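Local atomic coordinates of predicted acetamidase/formamidase (Thermoanaerobacter tengcongensis, PDB entry 3TKK), a protein that probably hydrolyses carbon-nitrogen bonds in linear amides such as acetamide or formamide, and binds zinc and calcium ions. Residues G156-T161 / A229-A234; E235-A240 / S276-P281. One frame throughout, in Å; residues are numbered along the deposited sequence.

Contact 1. Residues G156-T161 / A229-A234; sequences GNMDTT and ATIASA. With CA (calcium ion), chain G.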
loop_
_atom_site.group_PDB
_atom_site.type_symbol
_atom_site.label_atom_id
_atom_site.label_comp_id
_atom_site.label_asym_id
_atom_site.label_seq_id
_atom_site.Cartn_x
_atom_site.Cartn_y
_atom_site.Cartn_z
ATOM N N GLY A 156 13.889 11.115 8.432
ATOM C CA GLY A 156 13.916 12.274 7.482
ATOM C C GLY A 156 12.566 12.351 6.734
ATOM O O GLY A 156 11.545 12.163 7.334
ATOM N N ASN A 157 12.581 12.548 5.428
ATOM C CA ASN A 157 11.316 12.905 4.697
ATOM C C ASN A 157 10.675 11.597 4.215
ATOM O O ASN A 157 10.668 11.248 3.017
ATOM C CB ASN A 157 11.676 13.724 3.470
ATOM C CG ASN A 157 10.459 14.339 2.784
ATOM O OD1 ASN A 157 9.383 14.451 3.328
ATOM N ND2 ASN A 157 10.658 14.743 1.527
ATOM N N MET A 158 10.117 10.910 5.150
ATOM C CA MET A 158 9.492 9.630 4.901
ATOM C C MET A 158 7.994 9.721 4.480
ATOM O O MET A 158 7.472 8.706 4.063
ATOM C CB MET A 158 9.569 8.780 6.169
ATOM C CG MET A 158 10.911 8.535 6.737
ATOM S SD MET A 158 10.910 7.421 8.172
ATOM C CE MET A 158 10.500 8.658 9.389
ATOM N N ASP A 159 7.313 10.878 4.720
ATOM C CA ASP A 159 5.915 11.163 4.298
ATOM C C ASP A 159 5.093 9.923 4.475
ATOM O O ASP A 159 4.395 9.408 3.545
ATOM C CB ASP A 159 5.781 11.701 2.874
ATOM C CG ASP A 159 6.298 13.172 2.724
ATOM O OD1 ASP A 159 6.414 13.973 3.684
ATOM O OD2 ASP A 159 6.858 13.453 1.647
ATOM N N THR A 160 5.081 9.488 5.736
ATOM C CA THR A 160 4.320 8.324 6.145
ATOM C C THR A 160 3.054 8.634 6.949
ATOM O O THR A 160 3.162 9.214 8.044
ATOM C CB THR A 160 5.312 7.343 6.895
ATOM O OG1 THR A 160 6.312 6.854 5.936
ATOM C CG2 THR A 160 4.488 6.195 7.480
ATOM N N THR A 161 1.839 8.222 6.474
ATOM C CA THR A 161 0.613 8.705 6.981
ATOM C C THR A 161 0.447 8.114 8.370
ATOM O O THR A 161 -0.226 8.707 9.191
ATOM C CB THR A 161 -0.624 8.115 6.111
ATOM O OG1 THR A 161 -0.323 6.718 5.847
ATOM C CG2 THR A 161 -0.696 8.969 4.654
ATOM N N ALA A 229 4.896 -1.240 11.767
ATOM C CA ALA A 229 5.309 -1.411 10.364
ATOM C C ALA A 229 6.742 -0.986 10.239
ATOM O O ALA A 229 7.045 0.059 10.786
ATOM C CB ALA A 229 4.481 -0.429 9.500
ATOM N N THR A 230 7.595 -1.724 9.504
ATOM C CA THR A 230 8.958 -1.291 9.373
ATOM C C THR A 230 8.839 -0.330 8.259
ATOM O O THR A 230 7.889 -0.522 7.412
ATOM C CB THR A 230 9.848 -2.520 8.961
ATOM O OG1 THR A 230 9.106 -3.337 7.997
ATOM C CG2 THR A 230 10.076 -3.502 10.227
ATOM N N ILE A 231 9.773 0.665 8.167
ATOM C CA ILE A 231 9.726 1.679 7.058
ATOM C C ILE A 231 11.091 1.618 6.348
ATOM O O ILE A 231 12.114 1.420 7.053
ATOM C CB ILE A 231 9.674 3.060 7.670
ATOM C CG1 ILE A 231 8.479 3.195 8.711
ATOM C CG2 ILE A 231 9.569 4.197 6.524
ATOM C CD1 ILE A 231 7.231 3.111 8.073
ATOM N N ALA A 232 11.156 1.700 5.031
ATOM C CA ALA A 232 12.509 1.826 4.398
ATOM C C ALA A 232 12.439 2.702 3.153
ATOM O O ALA A 232 11.355 2.743 2.562
ATOM C CB ALA A 232 12.971 0.492 3.950
ATOM N N SER A 233 13.618 3.251 2.674
ATOM C CA SER A 233 13.582 4.067 1.480
ATOM C C SER A 233 14.744 3.608 0.591
ATOM O O SER A 233 15.698 3.105 1.115
ATOM C CB SER A 233 13.703 5.601 1.850
ATOM O OG SER A 233 12.709 5.923 2.872
ATOM N N ALA A 234 14.579 3.744 -0.716
ATOM C CA ALA A 234 15.504 3.373 -1.787
ATOM C C ALA A 234 15.074 4.060 -3.048
ATOM O O ALA A 234 13.977 4.643 -3.131
ATOM C CB ALA A 234 15.484 1.858 -2.017
HETATM CA CA CA G . 7.587 15.705 2.636
HETATM O O HOH W 1 8.367 15.800 0.303
HETATM O O HOH W 2 5.686 16.800 1.429
HETATM O O HOH W 3 8.941 17.742 2.163
#

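Contact 2. Residues E235-A240 / S276-P281; sequences ESLDKA and SQVVDP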
loop_
_atom_site.group_PDB
_atom_site.type_symbol
_atom_site.label_atom_id
_atom_site.label_comp_id
_atom_site.label_asym_id
_atom_site.label_seq_id
_atom_site.Cartn_x
_atom_site.Cartn_y
_atom_site.Cartn_z
ATOM N N GLU A 235 15.931 3.889 -4.063
ATOM C CA GLU A 235 15.721 4.464 -5.332
ATOM C C GLU A 235 14.546 3.879 -6.068
ATOM O O GLU A 235 13.997 4.582 -6.898
ATOM C CB GLU A 235 16.977 4.305 -6.237
ATOM C CG GLU A 235 17.976 5.427 -6.125
ATOM C CD GLU A 235 17.476 6.951 -6.032
ATOM O OE1 GLU A 235 16.337 7.341 -6.368
ATOM O OE2 GLU A 235 18.332 7.799 -5.629
ATOM N N SER A 236 14.070 2.686 -5.699
ATOM C CA SER A 236 12.767 2.199 -6.228
ATOM C C SER A 236 11.925 1.713 -5.157
ATOM O O SER A 236 12.454 1.351 -4.105
ATOM C CB SER A 236 13.055 0.965 -7.190
ATOM O OG SER A 236 13.617 -0.068 -6.392
ATOM N N LEU A 237 10.609 1.740 -5.374
ATOM C CA LEU A 237 9.630 1.153 -4.488
ATOM C C LEU A 237 9.837 -0.341 -4.292
ATOM O O LEU A 237 9.682 -0.828 -3.179
ATOM C CB LEU A 237 8.260 1.324 -5.151
ATOM C CG LEU A 237 7.077 1.669 -4.336
ATOM C CD1 LEU A 237 7.264 2.638 -3.094
ATOM C CD2 LEU A 237 5.912 2.203 -5.193
ATOM N N ASP A 238 10.342 -1.007 -5.347
ATOM C CA ASP A 238 10.570 -2.450 -5.339
ATOM C C ASP A 238 11.660 -2.722 -4.253
ATOM O O ASP A 238 11.441 -3.535 -3.376
ATOM C CB ASP A 238 11.177 -2.946 -6.650
ATOM C CG ASP A 238 10.180 -3.034 -7.812
ATOM O OD1 ASP A 238 9.053 -3.370 -7.635
ATOM O OD2 ASP A 238 10.577 -2.882 -8.972
ATOM N N LYS A 239 12.813 -2.035 -4.313
ATOM C CA LYS A 239 13.832 -2.218 -3.306
ATOM C C LYS A 239 13.226 -1.754 -1.945
ATOM O O LYS A 239 13.482 -2.335 -0.878
ATOM C CB LYS A 239 15.002 -1.323 -3.655
ATOM C CG LYS A 239 16.346 -1.935 -3.462
ATOM C CD LYS A 239 17.470 -0.928 -3.346
ATOM C CE LYS A 239 18.767 -1.378 -4.186
ATOM N NZ LYS A 239 20.036 -0.838 -3.555
ATOM N N ALA A 240 12.509 -0.634 -1.934
ATOM C CA ALA A 240 12.227 -0.192 -0.622
ATOM C C ALA A 240 11.400 -1.289 0.015
ATOM O O ALA A 240 11.517 -1.551 1.219
ATOM C CB ALA A 240 11.523 1.266 -0.527
ATOM N N SER A 276 4.397 4.584 1.174
ATOM C CA SER A 276 4.375 5.924 1.838
ATOM C C SER A 276 4.425 7.007 0.871
ATOM O O SER A 276 3.489 7.749 0.873
ATOM C CB SER A 276 5.395 6.091 2.948
ATOM O OG SER A 276 5.134 5.182 4.109
ATOM N N GLN A 277 5.509 7.051 -0.036
ATOM C CA GLN A 277 5.516 8.104 -0.996
ATOM C C GLN A 277 6.335 7.663 -2.133
ATOM O O GLN A 277 7.344 6.899 -1.950
ATOM C CB GLN A 277 6.101 9.478 -0.461
ATOM C CG GLN A 277 7.464 9.451 0.212
ATOM C CD GLN A 277 8.576 9.400 -0.814
ATOM O OE1 GLN A 277 8.364 9.907 -1.955
ATOM N NE2 GLN A 277 9.804 9.072 -0.351
ATOM N N VAL A 278 5.909 8.122 -3.340
ATOM C CA VAL A 278 6.715 7.806 -4.557
ATOM C C VAL A 278 7.235 9.007 -5.253
ATOM O O VAL A 278 7.643 8.926 -6.374
ATOM C CB VAL A 278 5.839 7.031 -5.567
ATOM C CG1 VAL A 278 5.343 5.747 -4.863
ATOM C CG2 VAL A 278 4.524 7.870 -5.909
ATOM N N VAL A 279 7.360 10.131 -4.574
ATOM C CA VAL A 279 7.622 11.273 -5.406
ATOM C C VAL A 279 8.947 11.945 -4.850
ATOM O O VAL A 279 9.356 12.952 -5.371
ATOM C CB VAL A 279 6.409 12.336 -5.190
ATOM C CG1 VAL A 279 5.015 11.783 -5.688
ATOM C CG2 VAL A 279 6.284 12.796 -3.807
ATOM N N ASP A 280 9.492 11.499 -3.692
ATOM C CA ASP A 280 10.636 12.198 -3.110
ATOM C C ASP A 280 11.900 11.615 -3.779
ATOM O O ASP A 280 11.841 10.735 -4.686
ATOM C CB ASP A 280 10.703 12.126 -1.527
ATOM C CG ASP A 280 9.425 12.750 -0.809
ATOM O OD1 ASP A 280 8.926 13.752 -1.344
ATOM O OD2 ASP A 280 8.950 12.278 0.285
ATOM N N PRO A 281 13.081 12.156 -3.419
ATOM C CA PRO A 281 14.265 11.718 -4.164
ATOM C C PRO A 281 14.469 10.178 -4.000
ATOM O O PRO A 281 14.997 9.516 -4.834
ATOM C CB PRO A 281 15.411 12.482 -3.453
ATOM C CG PRO A 281 14.745 13.821 -2.931
ATOM C CD PRO A 281 13.334 13.271 -2.471
#

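Contact 1. Residues G156-T161 / A229-A234
Behind the Met-158 and Thr-160 contacts with Ile-231, the flat groups are the amide of Asn-157 and the carboxylate of Asp-159, both turned to a calcium ion. Asn-157 OD1 lies 2.3 Å from calcium. Both carboxylate oxygens of Asp-159 bind it, OD1 at 2.3 Å and OD2 at 2.6 Å. ND2 of Asn-157 donates to water 1, itself a calcium ligand, and also bonds to Gly-149 O, so the amide is gripped through both its oxygen and its nitrogen and its rotation is fixed. An inverse gamma turn is centred on Asn-157 and closed by the bond from Met-158 N to Gly-156 O (2.9 Å); the Asn-157 side chain leaves on the side away from strand 227-234. Met-158 goes the other way: its chain, extended as far as SD (chi2 -176°), brings SD to 3.9 Å from Ile-231 CG2, the two side chains crossing at about a right angle; the bend beyond SD turns only CE. Thr-160 meets the same isoleucine tip to tip, its CG2 4.2 Å from Ile-231 CD1. With that methyl anti to the backbone N, Thr-160 OG1 (chi1 -66°) is left beside the N and bonds to Met-158 O at 2.9 Å, from well above the carbonyl plane (61° out of it); the hydroxyl also bonds to Ser-276 OG. A buried apolar seam thus joins strand 227-234 of the large mixed sheet to the back of a metal-binding turn. Asp-184 completes the protein ligands of calcium and also binds zinc, making this one half of a two-metal, carboxylate-bridged site.

Contact 2. Residues E235-A240 / S276-P281
The first turn of helix 237-255 passes the bend that follows strand 272-277, with Leu-237 CA 7.3 Å from Val-278 CA and no hydrogen bond between the two backbones. The setting is an alpha/beta layer: the helix packs on strand 283-290, whose Thr-284 faces both Ser-276 and Gln-277 in a classic beta bulge at the end of strand 272-277. Leu-237 and Val-278 carry the apolar contact, and their side chains cross obliquely. Val-278 CG1 is the branch that touches; it lies 3.6 Å from Leu-237 CD2 and 4.1 Å from Leu-237 CD1, and so sits against both methyls of the leucine fork. It reaches them because chi1 (-59°) sets it anti to the carbonyl carbon of Val-278. At the outer rim Glu-235 folds back at chi2, bringing its carboxylate near the Pro-281 carbonyl without a hydrogen bond, since both are acceptors. Ser-236 is the N-cap of the helix: its OG accepts from Lys-239 N at 3.0 Å, an almost straight bond. This helix start also belongs to the dimer interface. Leu-237 N bonds to Asp-238 OD1 of the second subunit, Asp-238 OD1 returns the bond to Leu-237 N of that subunit, and Leu-237 packs on Val-241 of the second subunit. Beyond the strand the bend is held by Gln-277, whose NE2 bonds to Leu-282 O and Thr-284 OG1, while its OE1 accepts from two backbone amides arriving from opposite faces of the amide plane, Val-279 N at 2.8 Å and Asp-280 N at 2.6 Å.

Overall arrangement
From the N terminus, the calcium-binding turn comes at the end of strand 155-157, after more than a hundred residues. Contact 1 closes when strand 227-234 returns to it, a loop of 67 residues without helix. The chain then runs directly into helix 237-255, where contact 2 opens; it closes after helices 237-255 and 260-270 and strand 272-277. The two loops are in series, neither nested nor crossed. In space they adjoin, their centres about 9 Å apart: Asp-280 of the bend comes close to Asp-159, and Ala-240 of the helix packs against the carbonyl of Ala-232. Together they tie the metal site to the nine-strand sheet and to the helix that reaches the second subunit.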